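PDB 6UH2: short chain dehydrogenase from Leptospira borgpetersenii serovar Hardjo-bovis, which binds NAD+ and probably acts as an oxidoreductase on CH-OH groups, with NAD or NADP as the acceptor. Local coordinates for residues B[124-127]-B[128-132]; B[134-138]-B[139-143]; B[185-188]-B[189-192]. All blocks are in the same frame, centred on the assembly; numbering follows the deposited sequence.

Contact 1. Residues B[124-127]-B[128-132]; sequences GTFL and LSQYT
The carbonyl oxygen Thr125 O is gripped twice from within one turn of helix. Ser129 OG donates to Thr125 O at 2.7 Å, and Ser129 N reaches the same oxygen at 3.0 Å from the opposite face of the carbonyl plane. The hydroxyl is folded back beside its own backbone nitrogen (chi1 -65°), which points it back at the carbonyl of the preceding turn, and Asn96 ND2 adds a weak bond to it. The same pattern recurs three residues later: Thr132 OG1 reaches Leu128 O at 2.7 Å, while Thr132 N uses the other face of that carbonyl. In both cases a buried hydroxyl is satisfied by a main-chain oxygen that the helix already uses.

On another side of the helix, Phe126 and Gln130 run side by side and point the same way. The amide approaches the far end of the ring obliquely, with Gln130 NE2 3.6 Å from Phe126 CZ and the two planes 58° apart. Arg74 holds the other amide end, Gln130 OE1, and also Tyr131 OH.

Leu127 and Tyr131 likewise lie alongside each other, Leu127 CD1 touching Tyr131 CE2 at 3.9 Å. Leu127 O, meanwhile, sits at the edge of the tyrosine ring, in its plane, 3.4 Å from Tyr131 CD2. Arg74 thus fastens two successive helical residues to helix 74-86, whereas Ser129 and Thr132 face Leu94 on strand 93-96. Helix 111-139 is in this way laid against the parallel sheet as the crossover of a Rossmann-fold beta-alpha-beta unit, joining strands 93-96 and 144-148.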
loop_
_atom_site.group_PDB
_atom_site.type_symbol
_atom_site.label_atom_id
_atom_site.label_comp_id
_atom_site.label_asym_id
_atom_site.label_seq_id
_atom_site.Cartn_x
_atom_site.Cartn_y
_atom_site.Cartn_z
ATOM N N GLY B 124 -22.394 -2.562 9.357
ATOM C CA GLY B 124 -21.788 -3.863 9.136
ATOM C C GLY B 124 -20.302 -3.876 9.445
ATOM O O GLY B 124 -19.803 -4.806 10.080
ATOM N N THR B 125 -19.574 -2.852 8.992
ATOM C CA THR B 125 -18.151 -2.775 9.316
ATOM C C THR B 125 -17.955 -2.566 10.812
ATOM O O THR B 125 -17.070 -3.180 11.421
ATOM C CB THR B 125 -17.482 -1.657 8.501
ATOM O OG1 THR B 125 -17.461 -2.033 7.119
ATOM C CG2 THR B 125 -16.035 -1.428 8.943
ATOM N N PHE B 126 -18.797 -1.724 11.425
ATOM C CA PHE B 126 -18.731 -1.501 12.867
ATOM C C PHE B 126 -18.994 -2.787 13.640
ATOM O O PHE B 126 -18.262 -3.130 14.579
ATOM C CB PHE B 126 -19.746 -0.436 13.281
ATOM C CG PHE B 126 -20.229 -0.594 14.697
ATOM C CD1 PHE B 126 -19.398 -0.287 15.763
ATOM C CD2 PHE B 126 -21.515 -1.044 14.958
ATOM C CE1 PHE B 126 -19.847 -0.437 17.074
ATOM C CE2 PHE B 126 -21.976 -1.193 16.256
ATOM C CZ PHE B 126 -21.144 -0.895 17.316
ATOM N N LEU B 127 -20.057 -3.497 13.273
ATOM C CA LEU B 127 -20.493 -4.662 14.037
ATOM C C LEU B 127 -19.475 -5.795 13.945
ATOM O O LEU B 127 -19.104 -6.398 14.964
ATOM C CB LEU B 127 -21.863 -5.110 13.528
ATOM C CG LEU B 127 -22.694 -6.073 14.360
ATOM C CD1 LEU B 127 -23.120 -5.403 15.646
ATOM C CD2 LEU B 127 -23.910 -6.511 13.555
ATOM N N LEU B 128 -19.017 -6.105 12.730
ATOM C CA LEU B 128 -18.029 -7.169 12.575
ATOM C C LEU B 128 -16.714 -6.782 13.236
ATOM O O LEU B 128 -16.043 -7.630 13.832
ATOM C CB LEU B 128 -17.815 -7.501 11.090
ATOM C CG LEU B 128 -18.760 -8.538 10.461
ATOM C CD1 LEU B 128 -18.426 -9.946 10.947
ATOM C CD2 LEU B 128 -20.222 -8.214 10.777
ATOM N N SER B 129 -16.330 -5.506 13.141
ATOM C CA SER B 129 -15.114 -5.063 13.821
ATOM C C SER B 129 -15.271 -5.172 15.330
ATOM O O SER B 129 -14.323 -5.538 16.036
ATOM C CB SER B 129 -14.766 -3.630 13.419
ATOM O OG SER B 129 -14.446 -3.559 12.035
ATOM N N GLN B 130 -16.475 -4.910 15.838
ATOM C CA GLN B 130 -16.684 -4.910 17.285
ATOM C C GLN B 130 -16.647 -6.328 17.855
ATOM O O GLN B 130 -15.996 -6.577 18.881
ATOM C CB GLN B 130 -18.009 -4.225 17.631
ATOM C CG GLN B 130 -18.273 -4.165 19.146
ATOM C CD GLN B 130 -19.666 -3.676 19.493
ATOM O OE1 GLN B 130 -20.662 -4.278 19.095
ATOM N NE2 GLN B 130 -19.743 -2.566 20.221
ATOM N N TYR B 131 -17.346 -7.272 17.217
ATOM C CA TYR B 131 -17.289 -8.651 17.686
ATOM C C TYR B 131 -15.888 -9.224 17.547
ATOM O O TYR B 131 -15.426 -9.970 18.415
ATOM C CB TYR B 131 -18.306 -9.519 16.934
ATOM C CG TYR B 131 -19.648 -9.421 17.600
ATOM C CD1 TYR B 131 -19.993 -10.261 18.655
ATOM C CD2 TYR B 131 -20.543 -8.436 17.224
ATOM C CE1 TYR B 131 -21.215 -10.130 19.300
ATOM C CE2 TYR B 131 -21.756 -8.299 17.859
ATOM C CZ TYR B 131 -22.094 -9.142 18.892
ATOM O OH TYR B 131 -23.321 -8.969 19.508
ATOM N N THR B 132 -15.192 -8.874 16.468
ATOM C CA THR B 132 -13.850 -9.404 16.247
ATOM C C THR B 132 -12.851 -8.810 17.239
ATOM O O THR B 132 -12.038 -9.538 17.823
ATOM C CB THR B 132 -13.432 -9.129 14.799
ATOM O OG1 THR B 132 -14.351 -9.791 13.922
ATOM C CG2 THR B 132 -12.067 -9.664 14.541
#

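Contact 2. Residues B[134-138]-B[139-143]; sequences RLWKE and KGKKG
Packing between Trp136 and the chain that doubles back past it dominates this helix end. Gly143 CA lies over one face of the indole, 3.4 Å from the centroid of the six-membered ring and 9° off its normal, a close CH-pi contact. With no side chain on Gly143, its backbone can rest directly on the ring, and Gly143 C continues over the rim to lie 3.4 Å from Trp136 CZ3. Lys141 meets the pyrrole part of the same indole with its aliphatic chain: its CB is 3.8 Å from Trp136 CD1, and its CD is 3.8 Å from Trp136 NE1. The first torsion of that chain, CG anti to the backbone nitrogen (chi1 180°), carries the methylenes across the ring before bends further out lead the ammonium away. Leu135 CD1 touches Lys139 CG at 4.1 Å, a looser apolar contact.

Among the polar interactions, two main-chain bonds finish the helix. Lys139 N donates to Leu135 O at 3.0 Å, as in a regular helical turn, and Lys141 N then spans five residues to reach Trp136 O. Between these donors Gly140 takes positive phi (67°), which breaks the helical path, and an inverse gamma turn centred on Lys142 brings Gly143 onto the face of the indole.

The polar ends of both Trp136 and Lys141 are bound by a neighbouring loop. Lys141 NZ forms a salt bridge with Asp92, and Trp136 NE1 donates to Pro91 O, so the loop before strand 93-96 holds both the indole and the lysine that crosses it. Together these features make a glycine-terminated helix C-terminus with a six-to-one main-chain bond, in the loop that leads from helix 111-139 to strand 144-148.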
loop_
_atom_site.group_PDB
_atom_site.type_symbol
_atom_site.label_atom_id
_atom_site.label_comp_id
_atom_site.label_asym_id
_atom_site.label_seq_id
_atom_site.Cartn_x
_atom_site.Cartn_y
_atom_site.Cartn_z
ATOM N N ARG B 134 -13.515 -7.593 20.282
ATOM C CA ARG B 134 -13.774 -8.144 21.609
ATOM C C ARG B 134 -13.217 -9.560 21.747
ATOM O O ARG B 134 -12.633 -9.907 22.782
ATOM C CB ARG B 134 -15.277 -8.113 21.899
ATOM C CG ARG B 134 -15.821 -6.704 22.152
ATOM C CD ARG B 134 -17.338 -6.685 22.387
ATOM N NE ARG B 134 -17.743 -7.617 23.431
ATOM C CZ ARG B 134 -17.865 -7.303 24.718
ATOM N NH1 ARG B 134 -17.620 -6.066 25.134
ATOM N NH2 ARG B 134 -18.238 -8.230 25.589
ATOM N N LEU B 135 -13.374 -10.386 20.712
ATOM C CA LEU B 135 -12.890 -11.763 20.790
ATOM C C LEU B 135 -11.366 -11.818 20.808
ATOM O O LEU B 135 -10.775 -12.555 21.609
ATOM C CB LEU B 135 -13.455 -12.578 19.625
ATOM C CG LEU B 135 -13.017 -14.043 19.471
ATOM C CD1 LEU B 135 -13.503 -14.920 20.640
ATOM C CD2 LEU B 135 -13.490 -14.591 18.122
ATOM N N TRP B 136 -10.712 -11.045 19.933
ATOM C CA TRP B 136 -9.250 -11.030 19.895
ATOM C C TRP B 136 -8.663 -10.511 21.201
ATOM O O TRP B 136 -7.707 -11.085 21.742
ATOM C CB TRP B 136 -8.767 -10.164 18.739
ATOM C CG TRP B 136 -8.950 -10.786 17.410
ATOM C CD1 TRP B 136 -9.243 -12.090 17.141
ATOM C CD2 TRP B 136 -8.854 -10.124 16.152
ATOM N NE1 TRP B 136 -9.337 -12.282 15.778
ATOM C CE2 TRP B 136 -9.092 -11.091 15.149
ATOM C CE3 TRP B 136 -8.581 -8.805 15.773
ATOM C CZ2 TRP B 136 -9.060 -10.778 13.784
ATOM C CZ3 TRP B 136 -8.562 -8.491 14.414
ATOM C CH2 TRP B 136 -8.806 -9.473 13.441
ATOM N N LYS B 137 -9.217 -9.410 21.710
ATOM C CA LYS B 137 -8.757 -8.852 22.980
ATOM C C LYS B 137 -8.857 -9.881 24.096
ATOM O O LYS B 137 -7.975 -9.966 24.961
ATOM C CB LYS B 137 -9.572 -7.596 23.304
ATOM C CG LYS B 137 -9.258 -6.922 24.634
ATOM C CD LYS B 137 -10.209 -5.752 24.847
ATOM C CE LYS B 137 -10.104 -5.182 26.251
ATOM N NZ LYS B 137 -11.176 -4.179 26.494
ATOM N N GLU B 138 -9.910 -10.693 24.074
ATOM C CA GLU B 138 -10.110 -11.676 25.128
ATOM C C GLU B 138 -9.144 -12.846 24.990
ATOM O O GLU B 138 -8.653 -13.375 25.994
ATOM C CB GLU B 138 -11.555 -12.159 25.098
ATOM C CG GLU B 138 -11.890 -13.197 26.131
ATOM C CD GLU B 138 -13.222 -13.841 25.859
ATOM O OE1 GLU B 138 -14.248 -13.129 25.910
ATOM O OE2 GLU B 138 -13.243 -15.054 25.569
ATOM N N LYS B 139 -8.860 -13.263 23.756
ATOM C CA LYS B 139 -7.957 -14.378 23.497
ATOM C C LYS B 139 -6.497 -13.956 23.391
ATOM O O LYS B 139 -5.626 -14.828 23.280
ATOM C CB LYS B 139 -8.363 -15.100 22.206
ATOM C CG LYS B 139 -9.769 -15.691 22.219
ATOM C CD LYS B 139 -9.830 -16.958 23.072
ATOM C CE LYS B 139 -11.238 -17.531 23.111
ATOM N NZ LYS B 139 -11.276 -18.877 23.755
ATOM N N GLY B 140 -6.209 -12.657 23.415
ATOM C CA GLY B 140 -4.859 -12.180 23.181
ATOM C C GLY B 140 -4.348 -12.412 21.773
ATOM O O GLY B 140 -3.143 -12.614 21.583
ATOM N N LYS B 141 -5.229 -12.391 20.775
ATOM C CA LYS B 141 -4.829 -12.644 19.395
ATOM C C LYS B 141 -4.472 -11.336 18.698
ATOM O O LYS B 141 -5.236 -10.361 18.748
ATOM C CB LYS B 141 -5.939 -13.366 18.626
ATOM C CG LYS B 141 -5.559 -13.659 17.171
ATOM C CD LYS B 141 -6.452 -14.714 16.521
ATOM C CE LYS B 141 -6.112 -16.101 16.996
ATOM N NZ LYS B 141 -5.505 -16.953 15.929
ATOM N N LYS B 142 -3.323 -11.323 18.025
ATOM C CA LYS B 142 -2.858 -10.121 17.329
ATOM C C LYS B 142 -3.436 -10.057 15.913
ATOM O O LYS B 142 -2.724 -10.106 14.914
ATOM C CB LYS B 142 -1.334 -10.087 17.308
ATOM N N GLY B 143 -4.758 -9.931 15.844
ATOM C CA GLY B 143 -5.460 -9.986 14.572
ATOM C C GLY B 143 -5.206 -8.772 13.693
ATOM O O GLY B 143 -4.634 -7.765 14.116
#

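Contact 3. Residues B[185-188]-B[189-192]; sequences KYLA and RYAA
The rings of Tyr186 and Tyr190, one helical turn apart, approach obliquely and do not stack. Tyr186 CE1 lies 4.3 Å from Tyr190 CD1, and the hydroxyl of Tyr186 is about as near, with its OH 4.2 Å from that same CD1. Each side chain starts with CG anti to the backbone nitrogen (chi1 -179° and -166°), and this shared choice sends both rings off the same flank of the helix. Leu187 borders the pair: its CD1 approaches the Tyr190 ring obliquely and touches Tyr190 CB at 4.2 Å.

This is the last part of helix 171-191, the helix that in short-chain dehydrogenases carries the Tyr-X-X-X-Lys signature, here Tyr173 and Lys177, both of which bind NAD+. Here its buried side is formed by Leu187, Ala188 and Ala191. Leu187 CG rests 4.4 Å from Ala191 CB, and Leu187 and Ala188 pack on Val198 of strand 197-203, while Ala191 lies against Phe133 of helix 111-139.

Regular backbone bonds run through the turn, among them Ala191 N to Leu187 O at 2.7 Å. The final one is weak: Ala192 N meets Ala188 O at 3.1 Å with an N-H...O angle of 126°. On a further side Lys185 and Ala188 touch Ile261 of the second subunit, and Ala192 packs on Pro223 of that same subunit.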
loop_
_atom_site.group_PDB
_atom_site.type_symbol
_atom_site.label_atom_id
_atom_site.label_comp_id
_atom_site.label_asym_id
_atom_site.label_seq_id
_atom_site.Cartn_x
_atom_site.Cartn_y
_atom_site.Cartn_z
ATOM N N LYS B 185 -8.880 4.628 10.717
ATOM C CA LYS B 185 -7.928 5.371 11.539
ATOM C C LYS B 185 -8.313 5.316 13.007
ATOM O O LYS B 185 -7.451 5.151 13.878
ATOM C CB LYS B 185 -7.850 6.833 11.078
ATOM C CG LYS B 185 -7.488 7.017 9.599
ATOM C CD LYS B 185 -7.477 8.506 9.223
ATOM C CE LYS B 185 -6.775 8.756 7.896
ATOM N NZ LYS B 185 -7.407 7.998 6.800
ATOM N N TYR B 186 -9.603 5.470 13.307
ATOM C CA TYR B 186 -10.040 5.447 14.699
ATOM C C TYR B 186 -9.702 4.118 15.364
ATOM O O TYR B 186 -9.126 4.080 16.465
ATOM C CB TYR B 186 -11.540 5.692 14.778
ATOM C CG TYR B 186 -12.068 5.712 16.199
ATOM C CD1 TYR B 186 -12.424 4.523 16.854
ATOM C CD2 TYR B 186 -12.214 6.911 16.884
ATOM C CE1 TYR B 186 -12.918 4.538 18.154
ATOM C CE2 TYR B 186 -12.719 6.939 18.186
ATOM C CZ TYR B 186 -13.065 5.750 18.813
ATOM O OH TYR B 186 -13.557 5.772 20.101
ATOM N N LEU B 187 -10.097 3.015 14.726
ATOM C CA LEU B 187 -9.908 1.716 15.349
ATOM C C LEU B 187 -8.438 1.325 15.359
ATOM O O LEU B 187 -7.984 0.652 16.295
ATOM C CB LEU B 187 -10.744 0.662 14.631
ATOM C CG LEU B 187 -10.773 -0.676 15.377
ATOM C CD1 LEU B 187 -11.382 -0.476 16.771
ATOM C CD2 LEU B 187 -11.535 -1.698 14.574
ATOM N N ALA B 188 -7.680 1.746 14.337
ATOM C CA ALA B 188 -6.241 1.505 14.352
ATOM C C ALA B 188 -5.618 2.075 15.616
ATOM O O ALA B 188 -4.796 1.428 16.270
ATOM C CB ALA B 188 -5.585 2.123 13.125
ATOM N N ARG B 189 -5.987 3.304 15.968
ATOM C CA ARG B 189 -5.422 3.895 17.172
ATOM C C ARG B 189 -5.983 3.222 18.415
ATOM O O ARG B 189 -5.246 2.957 19.374
ATOM C CB ARG B 189 -5.691 5.401 17.201
ATOM C CG ARG B 189 -4.897 6.121 18.274
ATOM C CD ARG B 189 -5.009 7.627 18.147
ATOM N NE ARG B 189 -4.185 8.303 19.145
ATOM C CZ ARG B 189 -4.019 9.621 19.212
ATOM N NH1 ARG B 189 -4.624 10.413 18.331
ATOM N NH2 ARG B 189 -3.242 10.145 20.155
ATOM N N TYR B 190 -7.279 2.906 18.399
ATOM C CA TYR B 190 -7.930 2.309 19.566
ATOM C C TYR B 190 -7.415 0.901 19.846
ATOM O O TYR B 190 -7.192 0.532 21.010
ATOM C CB TYR B 190 -9.443 2.290 19.349
ATOM C CG TYR B 190 -10.257 2.013 20.603
ATOM C CD1 TYR B 190 -10.627 3.045 21.457
ATOM C CD2 TYR B 190 -10.648 0.712 20.933
ATOM C CE1 TYR B 190 -11.378 2.802 22.600
ATOM C CE2 TYR B 190 -11.406 0.461 22.074
ATOM C CZ TYR B 190 -11.762 1.508 22.899
ATOM O OH TYR B 190 -12.495 1.253 24.033
ATOM N N ALA B 191 -7.239 0.093 18.797
ATOM C CA ALA B 191 -6.881 -1.311 18.951
ATOM C C ALA B 191 -5.378 -1.552 19.011
ATOM O O ALA B 191 -4.964 -2.668 19.345
ATOM C CB ALA B 191 -7.465 -2.144 17.801
ATOM N N ALA B 192 -4.561 -0.552 18.688
ATOM C CA ALA B 192 -3.112 -0.738 18.688
ATOM C C ALA B 192 -2.539 -1.264 20.001
ATOM O O ALA B 192 -1.635 -2.114 19.936
ATOM C CB ALA B 192 -2.419 0.578 18.307
#

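Contacts 1 and 2 follow each other along helix 111-139, their centres about 13 Å apart: the first lies mid-helix, the second where the helix ends. Contact 3, on helix 171-191, is about 13 Å from contact 1 between centres and joins it directly through Ser129 CB and Leu187 CD2, 3.9 Å apart. Contacts 2 and 3 come no closer than about 6 Å between nearest atoms. Contact 1 is the nearest of the three to the cofactor: Gly124 is about 7 Å from the bound NAD, and the side chain of Leu128 is about 4 Å from that of Ile71, which binds NAD+. Contact 3 is more remote, Lys185 being about 11 Å from Lys177 between side chains, but reaches the second subunit.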